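Local coordinates for protein phenylacetate-coenzyme A ligase (Bacteroides vulgatus, PDB 3LAX) that belongs to the AMP-binding enzyme family and is represented here by its small alpha/beta C-terminal domain, at residues R72-E77 and P82-V87; I17-I22 and M46-E51; I7-V12 and D104-F109. One frame throughout, in Å; residues are numbered along the deposited sequence.

How the interactions relate
Interactions 1 and 2 lie in the core of the domain, their centres about 7 Å apart. Each sets a helix on the same face of one mixed sheet. Their strands, 83-87 and 43-52, are neighbours joined by backbone hydrogen bonds, and both contacts are wholly apolar across the segments. Interaction 3 sits nearer the surface, its centre about 17 Å from that of interaction 2 and 18 Å from that of interaction 1. It ties the two chain ends together with arginine hydrogen bonds to a backbone carbonyl. Its hairpin still touches interaction 2, where Ile7 and Leu9 pack on Met46. Both core contacts are nested within the loop that interaction 3 closes.

Interaction 1 of 3, residues R72-E77 and P82-V87; sequences RQLKDE and PRVKLV
Leu74 and Pro82 make the main contact between helix 60-78 and the residue that leads into strand 83-87. The contact is apolar. Pro82 presents CG, the outer carbon of its ring, to two carbons of the leucine. Leu74 CB lies 3.9 Å from Pro82 CG, and Leu74 CD1 is equally close to that ring carbon. The leucine therefore lies across the ring corner and does not meet it with one methyl alone. Its CG stands beside the backbone N (chi1 -67°), and the extended second torsion carries CD1 on toward the strand.

There the same methyl meets a second side chain. Leu74 CD1 is 4.0 Å from Val84 CG2, the valine branch that lies beside its own backbone N. CD1 thus touches both Pro82 and Val84, two residues apart in the chain.

The two segments belong to a beta-alpha-beta unit made of strand 43-52, helix 60-78 and strand 83-87. The helix crosses over one face of the sheet, and the two strands run parallel as neighbours. Pro82 also rests on Met46 and Val48 of strand 43-52. Leu74 reaches Ile19 and Ile22 of helix 16-24, so it packs between its own helix, helix 16-24 and the sheet.

Polar bonding takes no part across these segments. Backbone bonds shape each side separately: Asp76 N donates to Arg72 O within the helix, while Arg83 and Lys85 pair with strand 43-52. Lys75 flanks the buried group at the exposed edge, and its extended chain runs off from the strand.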
# COMPACT_ATOMS: atom_id res chain seq x y z
N ARG A 72 2.51 10.66 -0.25
CA ARG A 72 1.99 11.87 -0.86
C ARG A 72 1.22 11.55 -2.14
O ARG A 72 0.08 11.99 -2.33
CB ARG A 72 3.18 12.78 -1.19
CG ARG A 72 2.88 14.23 -1.47
CD ARG A 72 4.14 15.08 -1.22
NE ARG A 72 5.37 14.30 -1.37
CZ ARG A 72 6.51 14.57 -0.74
NH1 ARG A 72 6.57 15.60 0.09
NH2 ARG A 72 7.59 13.81 -0.94
N GLN A 73 1.84 10.77 -3.02
CA GLN A 73 1.20 10.42 -4.29
C GLN A 73 -0.07 9.61 -4.08
O GLN A 73 -1.08 9.82 -4.76
CB GLN A 73 2.15 9.68 -5.21
CG GLN A 73 3.23 10.57 -5.82
CD GLN A 73 3.96 9.88 -6.94
OE1 GLN A 73 3.41 9.01 -7.62
NE2 GLN A 73 5.22 10.24 -7.14
N LEU A 74 -0.03 8.66 -3.14
CA LEU A 74 -1.23 7.85 -2.87
C LEU A 74 -2.36 8.72 -2.30
O LEU A 74 -3.51 8.60 -2.73
CB LEU A 74 -0.93 6.68 -1.92
CG LEU A 74 -0.00 5.61 -2.51
CD1 LEU A 74 0.27 4.52 -1.50
CD2 LEU A 74 -0.64 5.02 -3.77
N LYS A 75 -2.04 9.58 -1.34
CA LYS A 75 -3.07 10.47 -0.81
C LYS A 75 -3.70 11.32 -1.92
O LYS A 75 -4.93 11.48 -1.98
CB LYS A 75 -2.53 11.37 0.31
CG LYS A 75 -3.64 12.25 0.91
CD LYS A 75 -3.22 13.09 2.10
CE LYS A 75 -4.46 13.72 2.75
NZ LYS A 75 -4.15 14.74 3.81
N ASP A 76 -2.88 11.85 -2.82
CA ASP A 76 -3.39 12.68 -3.92
C ASP A 76 -4.38 11.91 -4.79
O ASP A 76 -5.30 12.50 -5.35
CB ASP A 76 -2.26 13.16 -4.82
CG ASP A 76 -1.51 14.31 -4.22
OD1 ASP A 76 -1.90 14.76 -3.13
OD2 ASP A 76 -0.53 14.77 -4.86
N GLU A 77 -4.18 10.61 -4.92
CA GLU A 77 -5.00 9.81 -5.82
C GLU A 77 -6.24 9.26 -5.14
O GLU A 77 -7.35 9.38 -5.68
CB GLU A 77 -4.19 8.65 -6.41
CG GLU A 77 -5.03 7.69 -7.25
CD GLU A 77 -5.67 8.35 -8.47
OE1 GLU A 77 -5.09 9.33 -9.00
OE2 GLU A 77 -6.75 7.87 -8.89
N PRO A 82 -2.79 6.68 3.47
CA PRO A 82 -2.45 5.34 3.94
C PRO A 82 -1.17 5.38 4.76
O PRO A 82 -0.38 6.32 4.64
CB PRO A 82 -2.19 4.58 2.65
CG PRO A 82 -1.59 5.63 1.74
CD PRO A 82 -2.24 6.94 2.12
N ARG A 83 -0.99 4.36 5.58
CA ARG A 83 0.31 4.15 6.20
C ARG A 83 1.15 3.30 5.27
O ARG A 83 0.82 2.15 5.01
CB ARG A 83 0.17 3.47 7.56
CG ARG A 83 1.50 3.13 8.21
CD ARG A 83 2.42 4.33 8.29
NE ARG A 83 3.01 4.48 9.62
CZ ARG A 83 4.01 3.72 10.08
NH1 ARG A 83 4.52 2.76 9.33
NH2 ARG A 83 4.48 3.93 11.31
N VAL A 84 2.23 3.87 4.73
CA VAL A 84 3.07 3.15 3.79
C VAL A 84 4.27 2.52 4.51
O VAL A 84 4.98 3.19 5.27
CB VAL A 84 3.56 4.09 2.67
CG1 VAL A 84 4.55 3.36 1.74
CG2 VAL A 84 2.36 4.65 1.88
N LYS A 85 4.46 1.22 4.27
CA LYS A 85 5.58 0.49 4.86
C LYS A 85 6.36 -0.21 3.76
O LYS A 85 5.83 -1.08 3.07
CB LYS A 85 5.08 -0.54 5.88
CG LYS A 85 4.35 0.06 7.07
CD LYS A 85 3.96 -1.01 8.07
CE LYS A 85 3.27 -0.41 9.27
NZ LYS A 85 2.85 -1.47 10.23
N LEU A 86 7.64 0.14 3.62
CA LEU A 86 8.49 -0.51 2.65
C LEU A 86 9.10 -1.72 3.34
O LEU A 86 9.61 -1.62 4.46
CB LEU A 86 9.57 0.44 2.14
CG LEU A 86 8.96 1.72 1.56
CD1 LEU A 86 10.02 2.63 0.93
CD2 LEU A 86 7.85 1.42 0.56
N VAL A 87 9.02 -2.87 2.68
CA VAL A 87 9.46 -4.13 3.26
C VAL A 87 10.49 -4.77 2.34
O VAL A 87 10.54 -4.45 1.15
CB VAL A 87 8.26 -5.09 3.52
CG1 VAL A 87 7.24 -4.43 4.45
CG2 VAL A 87 7.60 -5.52 2.21

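Interaction 2 of 3, residues I17-I22 and M46-E51; sequences IQIETI and MTVEVE
Ile19 faces Met46 and Val48 with two different branches. It is the residue of helix segment 17-22 that touches strand segment 46-51. All three side chains are buried, and the contact between them is apolar.

The longer branch of Ile19 ends at Met46, which is present as selenomethionine. Ile19 CD1 lies 3.9 Å from Met46 SE, and the two chains meet end to end. Met46 sends CG anti to its backbone N (chi1 170°) and stays extended to the selenium. The selenium is the closest atom to the isoleucine. The CE methyl, carried on by the bend at the last torsion (chi3 -69°), lies only slightly farther off and packs against Ile7 of the hairpin.

The shorter branch serves the next inward-facing residue of the strand. Ile19 CG2 is 4.2 Å from Val48 CG1, a looser approach in which the side chains pass at a slant. Ile19 CG1 lies beside the backbone N (chi1 -69°), with CG2 beside the carbonyl carbon. This division lets one residue span two strand positions.

No hydrogen bond joins the segments. Helix 16-24 is held by its own backbone, with Thr21 N donating to Ile17 O at 2.9 Å. The strand is bonded on both flanks: Met46 and Val48 pair with Arg83, while Thr47 and Glu49 pair with strand 32-40.

The apolar group extends beyond these segments. Ile35 of strand 32-40 touches both Ile19 and Met46, and Ile78 of helix 60-78 packs on Ile19. A helix lying on one face of a mixed sheet, its aliphatic side chains buried against a central strand, is the layered alpha/beta arrangement of this small C-terminal domain.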
# COMPACT_ATOMS: atom_id res chain seq x y z
N ILE A 17 -6.58 -0.67 -7.79
CA ILE A 17 -5.73 -0.58 -8.97
C ILE A 17 -5.02 0.80 -9.05
O ILE A 17 -3.92 0.90 -9.59
CB ILE A 17 -6.51 -0.90 -10.28
CG1 ILE A 17 -5.55 -1.29 -11.40
CG2 ILE A 17 -7.42 0.26 -10.69
CD1 ILE A 17 -4.84 -0.13 -12.03
N GLN A 18 -5.66 1.84 -8.52
CA GLN A 18 -5.10 3.20 -8.41
C GLN A 18 -3.77 3.19 -7.67
O GLN A 18 -2.82 3.90 -7.99
CB GLN A 18 -6.05 4.09 -7.57
CG GLN A 18 -7.45 4.39 -8.14
CD GLN A 18 -8.30 5.26 -7.20
OE1 GLN A 18 -8.21 6.49 -7.21
NE2 GLN A 18 -9.13 4.62 -6.39
N ILE A 19 -3.76 2.41 -6.59
CA ILE A 19 -2.59 2.32 -5.74
C ILE A 19 -1.49 1.57 -6.48
O ILE A 19 -0.33 2.00 -6.52
CB ILE A 19 -2.96 1.59 -4.43
CG1 ILE A 19 -3.90 2.48 -3.59
CG2 ILE A 19 -1.71 1.20 -3.64
CD1 ILE A 19 -4.61 1.77 -2.46
N GLU A 20 -1.85 0.44 -7.08
CA GLU A 20 -0.92 -0.36 -7.86
C GLU A 20 -0.23 0.47 -8.93
O GLU A 20 0.99 0.42 -9.09
CB GLU A 20 -1.67 -1.52 -8.51
CG GLU A 20 -0.82 -2.46 -9.33
CD GLU A 20 -1.66 -3.59 -9.91
OE1 GLU A 20 -2.23 -4.38 -9.13
OE2 GLU A 20 -1.75 -3.66 -11.15
N THR A 21 -1.01 1.24 -9.68
CA THR A 21 -0.46 2.03 -10.78
C THR A 21 0.60 3.01 -10.30
O THR A 21 1.66 3.17 -10.94
CB THR A 21 -1.59 2.78 -11.49
OG1 THR A 21 -2.48 1.82 -12.06
CG2 THR A 21 -1.03 3.66 -12.60
N ILE A 22 0.32 3.67 -9.19
CA ILE A 22 1.28 4.60 -8.61
C ILE A 22 2.56 3.90 -8.15
O ILE A 22 3.66 4.35 -8.46
CB ILE A 22 0.64 5.40 -7.46
CG1 ILE A 22 -0.24 6.51 -8.05
CG2 ILE A 22 1.70 5.99 -6.55
CD1 ILE A 22 -1.26 7.08 -7.10
N MSE A 46 -5.77 2.05 6.77
CA MSE A 46 -5.21 1.34 5.63
C MSE A 46 -3.70 1.35 5.74
O MSE A 46 -3.10 2.41 5.90
CB MSE A 46 -5.61 2.00 4.31
CG MSE A 46 -4.86 1.44 3.11
SE MSE A 46 -5.18 2.29 1.39
CE MSE A 46 -7.00 1.69 1.15
N THR A 47 -3.08 0.17 5.64
CA THR A 47 -1.64 0.07 5.51
C THR A 47 -1.32 -0.43 4.11
O THR A 47 -1.98 -1.34 3.60
CB THR A 47 -1.05 -0.91 6.55
OG1 THR A 47 -1.34 -0.43 7.87
CG2 THR A 47 0.47 -1.03 6.39
N VAL A 48 -0.33 0.19 3.46
CA VAL A 48 0.13 -0.29 2.18
C VAL A 48 1.59 -0.73 2.35
O VAL A 48 2.48 0.09 2.50
CB VAL A 48 0.01 0.79 1.08
CG1 VAL A 48 0.56 0.27 -0.25
CG2 VAL A 48 -1.45 1.25 0.93
N GLU A 49 1.79 -2.04 2.34
CA GLU A 49 3.14 -2.62 2.35
C GLU A 49 3.56 -2.83 0.91
O GLU A 49 2.78 -3.30 0.08
CB GLU A 49 3.15 -3.96 3.06
CG GLU A 49 3.01 -3.87 4.57
CD GLU A 49 2.87 -5.22 5.22
OE1 GLU A 49 1.88 -5.93 4.94
OE2 GLU A 49 3.76 -5.59 6.02
N VAL A 50 4.80 -2.48 0.59
CA VAL A 50 5.32 -2.74 -0.74
C VAL A 50 6.76 -3.18 -0.65
O VAL A 50 7.55 -2.65 0.14
CB VAL A 50 5.14 -1.53 -1.71
CG1 VAL A 50 5.75 -0.27 -1.12
CG2 VAL A 50 5.74 -1.85 -3.08
N GLU A 51 7.09 -4.19 -1.45
CA GLU A 51 8.46 -4.70 -1.46
C GLU A 51 9.40 -3.73 -2.14
O GLU A 51 9.08 -3.14 -3.18
CB GLU A 51 8.52 -6.04 -2.18
CG GLU A 51 7.84 -7.14 -1.44
CD GLU A 51 8.12 -8.52 -2.03
OE1 GLU A 51 8.89 -8.62 -3.00
OE2 GLU A 51 7.54 -9.50 -1.52

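Interaction 3 of 3, residues I7-V12 and D104-F109; sequences IILKGV and DLRKTF
Arg106 grips the backbone carbonyl of Ile8 with both terminal nitrogens of its guanidinium group. Arg106 NH1 is 2.9 Å from Ile8 O, with an N-H...O angle of 153°. Arg106 NH2 reaches the same Ile8 O at 3.1 Å, with a more bent angle of 139°. The oxygen lies at the end of the guanidinium, close to its plane. NH1 approaches in the carbonyl plane, while NH2 is tilted from it.

Asp104 fixes this group from another edge. Arg106 NE donates to Asp104 OD1 at 2.9 Å, and Arg106 NH2 donates to Asp104 OD2 at the same length. Together they form a side-on salt bridge, nearly straight and on the syn sides of the carboxylate. The bend in the arginine chain (chi3 -65°) helps bring its head back to Asp104. Arg106 N also donates to Asp104 OD1, at 3.1 Å, which makes an Asx turn just after strand 102-104. OD1 thus receives two donors, from opposite faces of the carboxylate plane.

Across the contact, Ile8 and Leu9 belong to a beta hairpin. Strand 7-9 turns into strand 12-14 through a type I' turn from Leu9 to Val12, closed by backbone bonds in both directions between these two residues. Asp44 forms a salt bridge with Arg106 NH1, giving the guanidinium a second carboxylate partner.

On the buried side, Leu9 CD1 lies 3.8 Å from Arg106 NH1, and the side chains cross at about a right angle. The outer side is looser. The exposed Ile8 side chain makes no close contact with segment 104-109, and its outer carbons point off from the arginine.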
# COMPACT_ATOMS: atom_id res chain seq x y z
N ILE A 7 -13.03 -0.91 -2.79
CA ILE A 7 -13.17 -0.98 -1.35
C ILE A 7 -13.73 0.33 -0.85
O ILE A 7 -13.75 1.33 -1.55
CB ILE A 7 -11.84 -1.30 -0.66
CG1 ILE A 7 -10.84 -0.18 -0.89
CG2 ILE A 7 -11.29 -2.61 -1.19
CD1 ILE A 7 -9.50 -0.40 -0.21
N ILE A 8 -14.22 0.30 0.38
CA ILE A 8 -14.77 1.50 1.00
C ILE A 8 -14.11 1.69 2.36
O ILE A 8 -14.12 0.78 3.20
CB ILE A 8 -16.29 1.39 1.16
CG1 ILE A 8 -16.95 1.31 -0.22
CG2 ILE A 8 -16.83 2.57 1.95
CD1 ILE A 8 -18.43 1.01 -0.18
N LEU A 9 -13.52 2.86 2.57
CA LEU A 9 -12.81 3.15 3.80
C LEU A 9 -13.21 4.52 4.32
O LEU A 9 -13.05 5.52 3.61
CB LEU A 9 -11.30 3.09 3.56
CG LEU A 9 -10.41 3.38 4.76
CD1 LEU A 9 -10.48 2.26 5.79
CD2 LEU A 9 -8.99 3.57 4.28
N LYS A 10 -13.71 4.56 5.55
CA LYS A 10 -14.24 5.79 6.13
C LYS A 10 -15.11 6.58 5.15
O LYS A 10 -14.92 7.79 4.99
CB LYS A 10 -13.09 6.67 6.63
CG LYS A 10 -12.91 6.65 8.14
CD LYS A 10 -13.03 5.25 8.69
CE LYS A 10 -12.98 5.27 10.20
NZ LYS A 10 -13.47 3.99 10.79
N GLY A 11 -16.03 5.90 4.48
CA GLY A 11 -16.95 6.54 3.55
C GLY A 11 -16.40 6.77 2.15
O GLY A 11 -17.15 7.16 1.26
N VAL A 12 -15.10 6.53 1.96
CA VAL A 12 -14.45 6.86 0.69
C VAL A 12 -14.25 5.62 -0.18
O VAL A 12 -13.60 4.65 0.24
CB VAL A 12 -13.07 7.54 0.93
CG1 VAL A 12 -12.40 7.88 -0.40
CG2 VAL A 12 -13.22 8.79 1.81
N ASP A 104 -8.53 -7.58 4.07
CA ASP A 104 -9.47 -6.76 4.82
C ASP A 104 -9.88 -7.49 6.09
O ASP A 104 -10.66 -8.45 6.06
CB ASP A 104 -10.70 -6.43 3.97
CG ASP A 104 -11.57 -5.34 4.58
OD1 ASP A 104 -11.44 -5.06 5.79
OD2 ASP A 104 -12.39 -4.77 3.83
N LEU A 105 -9.35 -7.02 7.22
CA LEU A 105 -9.54 -7.68 8.49
C LEU A 105 -10.61 -7.00 9.31
O LEU A 105 -10.81 -7.31 10.48
CB LEU A 105 -8.22 -7.67 9.26
CG LEU A 105 -7.07 -8.36 8.52
CD1 LEU A 105 -5.79 -8.33 9.34
CD2 LEU A 105 -7.45 -9.80 8.19
N ARG A 106 -11.31 -6.06 8.69
CA ARG A 106 -12.40 -5.39 9.38
C ARG A 106 -13.57 -6.35 9.42
O ARG A 106 -13.63 -7.30 8.64
CB ARG A 106 -12.79 -4.11 8.66
CG ARG A 106 -11.63 -3.13 8.52
CD ARG A 106 -12.06 -1.95 7.69
NE ARG A 106 -12.36 -2.36 6.32
CZ ARG A 106 -12.93 -1.58 5.41
NH1 ARG A 106 -13.26 -0.33 5.73
NH2 ARG A 106 -13.16 -2.04 4.19
N LYS A 107 -14.51 -6.11 10.32
CA LYS A 107 -15.72 -6.91 10.29
C LYS A 107 -16.72 -6.31 9.32
O LYS A 107 -16.85 -5.08 9.23
CB LYS A 107 -16.28 -7.09 11.71
CG LYS A 107 -15.47 -8.11 12.49
CD LYS A 107 -15.84 -8.17 13.96
CE LYS A 107 -15.05 -9.26 14.65
NZ LYS A 107 -13.59 -9.14 14.35
N THR A 108 -17.39 -7.17 8.56
CA THR A 108 -18.38 -6.74 7.57
C THR A 108 -19.54 -6.00 8.23
O THR A 108 -20.16 -5.14 7.60
CB THR A 108 -18.93 -7.93 6.76
OG1 THR A 108 -17.86 -8.56 6.03
CG2 THR A 108 -20.01 -7.47 5.77
N PHE A 109 -19.80 -6.32 9.49
CA PHE A 109 -20.96 -5.79 10.22
C PHE A 109 -21.32 -4.34 9.87
O PHE A 109 -22.09 -4.08 8.94
CB PHE A 109 -20.82 -5.99 11.74
CG PHE A 109 -20.01 -4.93 12.46
CD1 PHE A 109 -19.46 -5.19 13.70
CD2 PHE A 109 -19.82 -3.67 11.90
CE1 PHE A 109 -18.74 -4.23 14.37
CE2 PHE A 109 -19.09 -2.70 12.57
CZ PHE A 109 -18.55 -2.98 13.81